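Long-range contact in CLIP-associating protein 2 (Mus musculus, PDB 3WOZ), which probably binds tubulin through its TOG domains, built of HEAT repeats, and contributes to the control of microtubule dynamics: residues A[74-85]-A[114-124]. Sequence-based numbering, arbitrary orientation.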
ATOM      1  N   ILE A  74      -0.264  -6.894 -11.678  1.00 41.76           N
ATOM      2  CA  ILE A  74      -1.111  -5.735 -11.442  1.00 41.91           C
ATOM      3  C   ILE A  74      -1.526  -5.075 -12.764  1.00 42.46           C
ATOM      4  O   ILE A  74      -2.703  -4.779 -12.966  1.00 42.29           O
ATOM      5  CB  ILE A  74      -0.435  -4.701 -10.507  1.00 41.68           C
ATOM      6  CG1 ILE A  74      -0.222  -5.293  -9.107  1.00 41.50           C
ATOM      7  CG2 ILE A  74      -1.270  -3.431 -10.417  1.00 41.28           C
ATOM      8  CD1 ILE A  74       0.861  -4.599  -8.297  1.00 39.83           C
ATOM      9  N   GLN A  75      -0.565  -4.858 -13.660  1.00 42.91           N
ATOM     10  CA  GLN A  75      -0.846  -4.195 -14.938  1.00 43.88           C
ATOM     11  C   GLN A  75      -1.845  -4.956 -15.816  1.00 44.27           C
ATOM     12  O   GLN A  75      -2.675  -4.347 -16.477  1.00 44.72           O
ATOM     13  CB  GLN A  75       0.448  -3.897 -15.698  1.00 43.67           C
ATOM     14  CG  GLN A  75       1.202  -2.702 -15.134  1.00 44.20           C
ATOM     15  CD  GLN A  75       2.619  -2.578 -15.660  1.00 44.68           C
ATOM     16  OE1 GLN A  75       3.150  -3.500 -16.282  1.00 46.05           O
ATOM     17  NE2 GLN A  75       3.240  -1.435 -15.406  1.00 43.45           N
ATOM     18  N   VAL A  76      -1.778  -6.283 -15.790  1.00 44.72           N
ATOM     19  CA  VAL A  76      -2.662  -7.117 -16.605  1.00 45.06           C
ATOM     20  C   VAL A  76      -4.060  -7.278 -15.990  1.00 45.32           C
ATOM     21  O   VAL A  76      -5.057  -7.239 -16.706  1.00 45.43           O
ATOM     22  CB  VAL A  76      -2.000  -8.493 -16.918  1.00 45.15           C
ATOM     23  CG1 VAL A  76      -3.020  -9.526 -17.419  1.00 45.26           C
ATOM     24  CG2 VAL A  76      -0.867  -8.315 -17.927  1.00 44.82           C
ATOM     25  N   HIS A  77      -4.130  -7.417 -14.666  1.00 45.61           N
ATOM     26  CA  HIS A  77      -5.373  -7.798 -13.994  1.00 45.89           C
ATOM     27  C   HIS A  77      -5.998  -6.746 -13.074  1.00 46.11           C
ATOM     28  O   HIS A  77      -6.955  -7.056 -12.359  1.00 46.22           O
ATOM     29  CB  HIS A  77      -5.174  -9.104 -13.211  1.00 45.98           C
ATOM     30  CG  HIS A  77      -4.922 -10.298 -14.078  1.00 46.50           C
ATOM     31  ND1 HIS A  77      -3.694 -10.922 -14.145  1.00 46.53           N
ATOM     32  CD2 HIS A  77      -5.736 -10.978 -14.917  1.00 46.82           C
ATOM     33  CE1 HIS A  77      -3.764 -11.937 -14.987  1.00 46.61           C
ATOM     34  NE2 HIS A  77      -4.991 -11.990 -15.472  1.00 48.25           N
ATOM     35  N   LYS A  78      -5.486  -5.515 -13.101  1.00 46.16           N
ATOM     36  CA  LYS A  78      -5.983  -4.445 -12.218  1.00 46.52           C
ATOM     37  C   LYS A  78      -7.517  -4.307 -12.138  1.00 46.72           C
ATOM     38  O   LYS A  78      -8.057  -4.034 -11.064  1.00 46.49           O
ATOM     39  CB  LYS A  78      -5.336  -3.092 -12.558  1.00 46.42           C
ATOM     40  CG  LYS A  78      -5.435  -2.664 -14.026  1.00 47.05           C
ATOM     41  CD  LYS A  78      -4.701  -1.347 -14.250  1.00 47.99           C
ATOM     42  CE  LYS A  78      -4.685  -0.936 -15.719  1.00 49.04           C
ATOM     43  NZ  LYS A  78      -5.969  -0.310 -16.139  1.00 50.61           N
ATOM     44  N   ASP A  79      -8.205  -4.500 -13.265  1.00 47.20           N
ATOM     45  CA  ASP A  79      -9.671  -4.394 -13.322  1.00 47.63           C
ATOM     46  C   ASP A  79     -10.365  -5.418 -12.429  1.00 47.68           C
ATOM     47  O   ASP A  79     -11.461  -5.169 -11.927  1.00 47.92           O
ATOM     48  CB  ASP A  79     -10.178  -4.555 -14.758  1.00 47.63           C
ATOM     49  CG  ASP A  79      -9.740  -3.423 -15.677  1.00 48.54           C
ATOM     50  OD1 ASP A  79      -9.409  -2.318 -15.189  1.00 48.84           O
ATOM     51  OD2 ASP A  79      -9.737  -3.641 -16.907  1.00 49.92           O
ATOM     52  N   ASP A  80      -9.712  -6.561 -12.233  1.00 47.86           N
ATOM     53  CA  ASP A  80     -10.294  -7.684 -11.508  1.00 47.95           C
ATOM     54  C   ASP A  80      -9.677  -7.905 -10.121  1.00 47.70           C
ATOM     55  O   ASP A  80      -9.890  -8.950  -9.507  1.00 47.64           O
ATOM     56  CB  ASP A  80     -10.172  -8.954 -12.355  1.00 48.11           C
ATOM     57  CG  ASP A  80     -10.924  -8.852 -13.671  1.00 49.45           C
ATOM     58  OD1 ASP A  80     -12.179  -8.841 -13.653  1.00 50.27           O
ATOM     59  OD2 ASP A  80     -10.259  -8.786 -14.729  1.00 50.65           O
ATOM     60  N   LEU A  81      -8.939  -6.912  -9.625  1.00 47.47           N
ATOM     61  CA  LEU A  81      -8.164  -7.056  -8.386  1.00 47.19           C
ATOM     62  C   LEU A  81      -8.608  -6.151  -7.236  1.00 47.01           C
ATOM     63  O   LEU A  81      -7.903  -6.029  -6.230  1.00 46.99           O
ATOM     64  CB  LEU A  81      -6.668  -6.832  -8.667  1.00 47.04           C
ATOM     65  CG  LEU A  81      -5.901  -7.941  -9.390  1.00 47.09           C
ATOM     66  CD1 LEU A  81      -4.529  -7.445  -9.828  1.00 47.12           C
ATOM     67  CD2 LEU A  81      -5.771  -9.186  -8.517  1.00 47.33           C
ATOM     68  N   GLN A  82      -9.776  -5.529  -7.370  1.00 46.79           N
ATOM     69  CA  GLN A  82     -10.244  -4.572  -6.363  1.00 46.74           C
ATOM     70  C   GLN A  82     -10.485  -5.187  -4.980  1.00 46.31           C
ATOM     71  O   GLN A  82     -10.253  -4.534  -3.956  1.00 46.28           O
ATOM     72  CB  GLN A  82     -11.475  -3.808  -6.861  1.00 46.69           C
ATOM     73  CG  GLN A  82     -11.104  -2.688  -7.835  1.00 47.99           C
ATOM     74  CD  GLN A  82     -12.304  -1.960  -8.424  1.00 48.96           C
ATOM     75  OE1 GLN A  82     -13.384  -1.918  -7.832  1.00 49.81           O
ATOM     76  NE2 GLN A  82     -12.109  -1.372  -9.597  1.00 49.14           N
ATOM     77  N   ASP A  83     -10.927  -6.442  -4.957  1.00 45.86           N
ATOM     78  CA  ASP A  83     -11.175  -7.152  -3.704  1.00 45.60           C
ATOM     79  C   ASP A  83      -9.883  -7.639  -3.046  1.00 45.07           C
ATOM     80  O   ASP A  83      -9.877  -7.966  -1.858  1.00 45.43           O
ATOM     81  CB  ASP A  83     -12.129  -8.331  -3.926  1.00 46.00           C
ATOM     82  CG  ASP A  83     -13.523  -7.887  -4.336  1.00 46.76           C
ATOM     83  OD1 ASP A  83     -14.105  -8.530  -5.230  1.00 48.57           O
ATOM     84  OD2 ASP A  83     -14.040  -6.899  -3.771  1.00 48.62           O
ATOM     85  N   TRP A  84      -8.799  -7.681  -3.818  1.00 44.10           N
ATOM     86  CA  TRP A  84      -7.491  -8.087  -3.309  1.00 42.97           C
ATOM     87  C   TRP A  84      -6.631  -6.876  -2.948  1.00 42.52           C
ATOM     88  O   TRP A  84      -5.545  -7.021  -2.372  1.00 42.60           O
ATOM     89  CB  TRP A  84      -6.769  -8.979  -4.331  1.00 42.88           C
ATOM     90  CG  TRP A  84      -5.517  -9.632  -3.793  1.00 42.26           C
ATOM     91  CD1 TRP A  84      -5.434 -10.509  -2.749  1.00 41.43           C
ATOM     92  CD2 TRP A  84      -4.174  -9.451  -4.271  1.00 41.04           C
ATOM     93  NE1 TRP A  84      -4.127 -10.885  -2.547  1.00 40.87           N
ATOM     94  CE2 TRP A  84      -3.334 -10.251  -3.467  1.00 40.86           C
ATOM     95  CE3 TRP A  84      -3.603  -8.691  -5.303  1.00 40.01           C
ATOM     96  CZ2 TRP A  84      -1.948 -10.316  -3.661  1.00 40.31           C
ATOM     97  CZ3 TRP A  84      -2.231  -8.754  -5.495  1.00 40.16           C
ATOM     98  CH2 TRP A  84      -1.418  -9.565  -4.678  1.00 40.48           C
ATOM     99  N   LEU A  85      -7.129  -5.683  -3.275  1.00 41.67           N
ATOM    100  CA  LEU A  85      -6.361  -4.453  -3.122  1.00 41.15           C
ATOM    101  C   LEU A  85      -5.920  -4.175  -1.680  1.00 40.81           C
ATOM    102  O   LEU A  85      -4.790  -3.730  -1.460  1.00 40.59           O
ATOM    103  CB  LEU A  85      -7.114  -3.248  -3.713  1.00 41.05           C
ATOM    104  CG  LEU A  85      -6.443  -1.868  -3.617  1.00 41.48           C
ATOM    105  CD1 LEU A  85      -5.061  -1.840  -4.286  1.00 40.34           C
ATOM    106  CD2 LEU A  85      -7.342  -0.765  -4.173  1.00 41.44           C
ATOM    107  N   ILE A 114       3.207   1.212  -9.129  1.00 35.42           N
ATOM    108  CA  ILE A 114       2.302   0.547 -10.065  1.00 35.77           C
ATOM    109  C   ILE A 114       0.895   0.460  -9.462  1.00 35.80           C
ATOM    110  O   ILE A 114      -0.079   0.845 -10.103  1.00 35.64           O
ATOM    111  CB  ILE A 114       2.826  -0.870 -10.454  1.00 35.91           C
ATOM    112  CG1 ILE A 114       4.197  -0.783 -11.138  1.00 36.05           C
ATOM    113  CG2 ILE A 114       1.823  -1.619 -11.333  1.00 36.30           C
ATOM    114  CD1 ILE A 114       4.235   0.055 -12.390  1.00 37.47           C
ATOM    115  N   THR A 115       0.807  -0.030  -8.226  1.00 35.93           N
ATOM    116  CA  THR A 115      -0.460  -0.093  -7.488  1.00 36.23           C
ATOM    117  C   THR A 115      -1.159   1.259  -7.483  1.00 36.63           C
ATOM    118  O   THR A 115      -2.332   1.353  -7.825  1.00 36.98           O
ATOM    119  CB  THR A 115      -0.242  -0.551  -6.027  1.00 35.77           C
ATOM    120  OG1 THR A 115       0.419  -1.818  -6.026  1.00 36.44           O
ATOM    121  CG2 THR A 115      -1.577  -0.681  -5.276  1.00 35.79           C
ATOM    122  N   ARG A 116      -0.422   2.299  -7.113  1.00 37.34           N
ATOM    123  CA  ARG A 116      -0.983   3.640  -6.951  1.00 38.37           C
ATOM    124  C   ARG A 116      -1.614   4.192  -8.223  1.00 38.61           C
ATOM    125  O   ARG A 116      -2.600   4.928  -8.151  1.00 38.62           O
ATOM    126  CB  ARG A 116       0.092   4.595  -6.440  1.00 38.44           C
ATOM    127  CG  ARG A 116      -0.424   5.765  -5.607  1.00 39.94           C
ATOM    128  CD  ARG A 116       0.717   6.342  -4.757  1.00 41.57           C
ATOM    129  NE  ARG A 116       1.876   6.622  -5.600  1.00 45.18           N
ATOM    130  CZ  ARG A 116       3.082   6.078  -5.470  1.00 45.35           C
ATOM    131  NH1 ARG A 116       3.361   5.210  -4.498  1.00 43.76           N
ATOM    132  NH2 ARG A 116       4.026   6.430  -6.324  1.00 47.37           N
ATOM    133  N   GLU A 117      -1.053   3.827  -9.377  1.00 38.85           N
ATOM    134  CA  GLU A 117      -1.564   4.307 -10.660  1.00 39.49           C
ATOM    135  C   GLU A 117      -2.542   3.336 -11.323  1.00 39.25           C
ATOM    136  O   GLU A 117      -3.068   3.630 -12.394  1.00 39.49           O
ATOM    137  CB  GLU A 117      -0.407   4.654 -11.621  1.00 39.78           C
ATOM    138  CG  GLU A 117       0.358   3.447 -12.173  1.00 41.35           C
ATOM    139  CD  GLU A 117       1.591   3.836 -12.992  1.00 43.85           C
ATOM    140  OE1 GLU A 117       2.129   4.946 -12.800  1.00 44.80           O
ATOM    141  OE2 GLU A 117       2.033   3.019 -13.826  1.00 44.81           O
ATOM    142  N   SER A 118      -2.793   2.192 -10.690  1.00 38.97           N
ATOM    143  CA  SER A 118      -3.612   1.146 -11.312  1.00 38.92           C
ATOM    144  C   SER A 118      -5.027   0.974 -10.724  1.00 38.77           C
ATOM    145  O   SER A 118      -5.828   0.217 -11.260  1.00 38.64           O
ATOM    146  CB  SER A 118      -2.878  -0.199 -11.276  1.00 38.77           C
ATOM    147  OG  SER A 118      -1.597  -0.104 -11.877  1.00 38.69           O
ATOM    148  N   PHE A 119      -5.328   1.671  -9.635  1.00 38.86           N
ATOM    149  CA  PHE A 119      -6.586   1.445  -8.913  1.00 38.84           C
ATOM    150  C   PHE A 119      -7.292   2.758  -8.608  1.00 38.88           C
ATOM    151  O   PHE A 119      -6.631   3.784  -8.502  1.00 39.02           O
ATOM    152  CB  PHE A 119      -6.318   0.681  -7.610  1.00 38.37           C
ATOM    153  CG  PHE A 119      -5.842  -0.726  -7.816  1.00 38.38           C
ATOM    154  CD1 PHE A 119      -6.752  -1.756  -8.051  1.00 37.96           C
ATOM    155  CD2 PHE A 119      -4.483  -1.031  -7.763  1.00 37.71           C
ATOM    156  CE1 PHE A 119      -6.315  -3.064  -8.235  1.00 37.19           C
ATOM    157  CE2 PHE A 119      -4.036  -2.336  -7.950  1.00 36.86           C
ATOM    158  CZ  PHE A 119      -4.953  -3.355  -8.185  1.00 37.37           C
ATOM    159  N   PRO A 120      -8.635   2.731  -8.445  1.00 39.22           N
ATOM    160  CA  PRO A 120      -9.337   3.978  -8.108  1.00 39.42           C
ATOM    161  C   PRO A 120      -8.772   4.619  -6.845  1.00 39.45           C
ATOM    162  O   PRO A 120      -8.430   3.914  -5.898  1.00 39.40           O
ATOM    163  CB  PRO A 120     -10.786   3.528  -7.880  1.00 39.32           C
ATOM    164  CG  PRO A 120     -10.911   2.239  -8.623  1.00 39.62           C
ATOM    165  CD  PRO A 120      -9.559   1.585  -8.539  1.00 39.04           C
ATOM    166  N   ASN A 121      -8.673   5.944  -6.847  1.00 39.88           N
ATOM    167  CA  ASN A 121      -8.068   6.681  -5.742  1.00 40.42           C
ATOM    168  C   ASN A 121      -8.845   6.582  -4.423  1.00 40.91           C
ATOM    169  O   ASN A 121      -8.246   6.384  -3.363  1.00 40.67           O
ATOM    170  CB  ASN A 121      -7.850   8.148  -6.127  1.00 40.40           C
ATOM    171  CG  ASN A 121      -6.742   8.335  -7.163  1.00 41.27           C
ATOM    172  OD1 ASN A 121      -5.747   7.603  -7.176  1.00 41.03           O
ATOM    173  ND2 ASN A 121      -6.905   9.337  -8.025  1.00 40.56           N
ATOM    174  N   ASP A 122     -10.169   6.727  -4.493  1.00 41.44           N
ATOM    175  CA  ASP A 122     -11.012   6.666  -3.294  1.00 41.95           C
ATOM    176  C   ASP A 122     -10.842   5.338  -2.560  1.00 41.68           C
ATOM    177  O   ASP A 122     -10.641   5.325  -1.342  1.00 41.38           O
ATOM    178  CB  ASP A 122     -12.493   6.952  -3.618  1.00 42.21           C
ATOM    179  CG  ASP A 122     -13.091   5.975  -4.626  1.00 44.07           C
ATOM    180  OD1 ASP A 122     -12.342   5.382  -5.441  1.00 46.25           O
ATOM    181  OD2 ASP A 122     -14.330   5.807  -4.609  1.00 47.18           O
ATOM    182  N   LEU A 123     -10.884   4.239  -3.313  1.00 41.72           N
ATOM    183  CA  LEU A 123     -10.687   2.888  -2.770  1.00 42.21           C
ATOM    184  C   LEU A 123      -9.315   2.713  -2.101  1.00 42.13           C
ATOM    185  O   LEU A 123      -9.220   2.144  -1.004  1.00 42.56           O
ATOM    186  CB  LEU A 123     -10.868   1.825  -3.860  1.00 42.28           C
ATOM    187  CG  LEU A 123     -12.212   1.628  -4.580  1.00 43.62           C
ATOM    188  CD1 LEU A 123     -12.093   0.445  -5.522  1.00 44.76           C
ATOM    189  CD2 LEU A 123     -13.388   1.415  -3.625  1.00 44.36           C
ATOM    190  N   GLN A 124      -8.264   3.195  -2.765  1.00 41.60           N
ATOM    191  CA  GLN A 124      -6.916   3.199  -2.189  1.00 41.19           C
ATOM    192  C   GLN A 124      -6.898   4.000  -0.894  1.00 41.25           C
ATOM    193  O   GLN A 124      -6.358   3.550   0.114  1.00 40.98           O
ATOM    194  CB  GLN A 124      -5.910   3.833  -3.144  1.00 40.64           C
ATOM    195  CG  GLN A 124      -5.645   3.090  -4.430  1.00 39.84           C
ATOM    196  CD  GLN A 124      -4.485   3.710  -5.178  1.00 39.51           C
ATOM    197  OE1 GLN A 124      -4.629   4.178  -6.307  1.00 38.44           O
ATOM    198  NE2 GLN A 124      -3.333   3.756  -4.528  1.00 38.59           N
TER
HETATM  199  O   HOH W   1       1.541   0.590 -14.676  1.00 55.65           O
HETATM  200  O   HOH W   2      -8.725  -1.451 -11.036  1.00 54.50           O
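Phe119 reaches from the turn after helix 102-118 into the side of 74-85, where Leu85 lays CD1 over one face of its ring, a CH-pi contact 3.7 Å from the ring centroid. With CG anti to the backbone N (chi1 179°), Leu85 is directed at the ring, its CD2 against CB and CG of Phe119, the two side chains running antiparallel. At the ring edge, Leu81 CB lies 3.8 Å from Phe119 CE1. Ile74 CG2 approaches CE2 of Phe119 obliquely and also rests against Ile114 CG2, at 3.7 Å. Beside this apolar patch, the Lys78 chain passes Ser118, its CD 3.7 Å from the serine CB. Farther out, Gln82 lies across Leu123, nearly perpendicular to it, with OE1 3.5 Å from the leucine CD1. Two waters bridge the segments: one accepts from Gln75 NE2 and donates to Glu117 OE2; the other donates to Lys78 O and, weakly, to Ser118 O. Behind these residues, Leu88 of helix 85-96 touches Ile74, Thr115 and Phe119, while Ser118 OG donates a hydrogen bond back to Ile114 O (2.5 Å), from above the carbonyl plane. Cut back to an alanine, Phe119 would probably leave Leu85, Leu81 and Ile74 without their common aromatic partner and open a gap between the turns. With no direct hydrogen bond across the segments, the ends of helices 60-77 and 102-118 and their following turns are joined chiefly by apolar contact, with water bridging polar groups alongside.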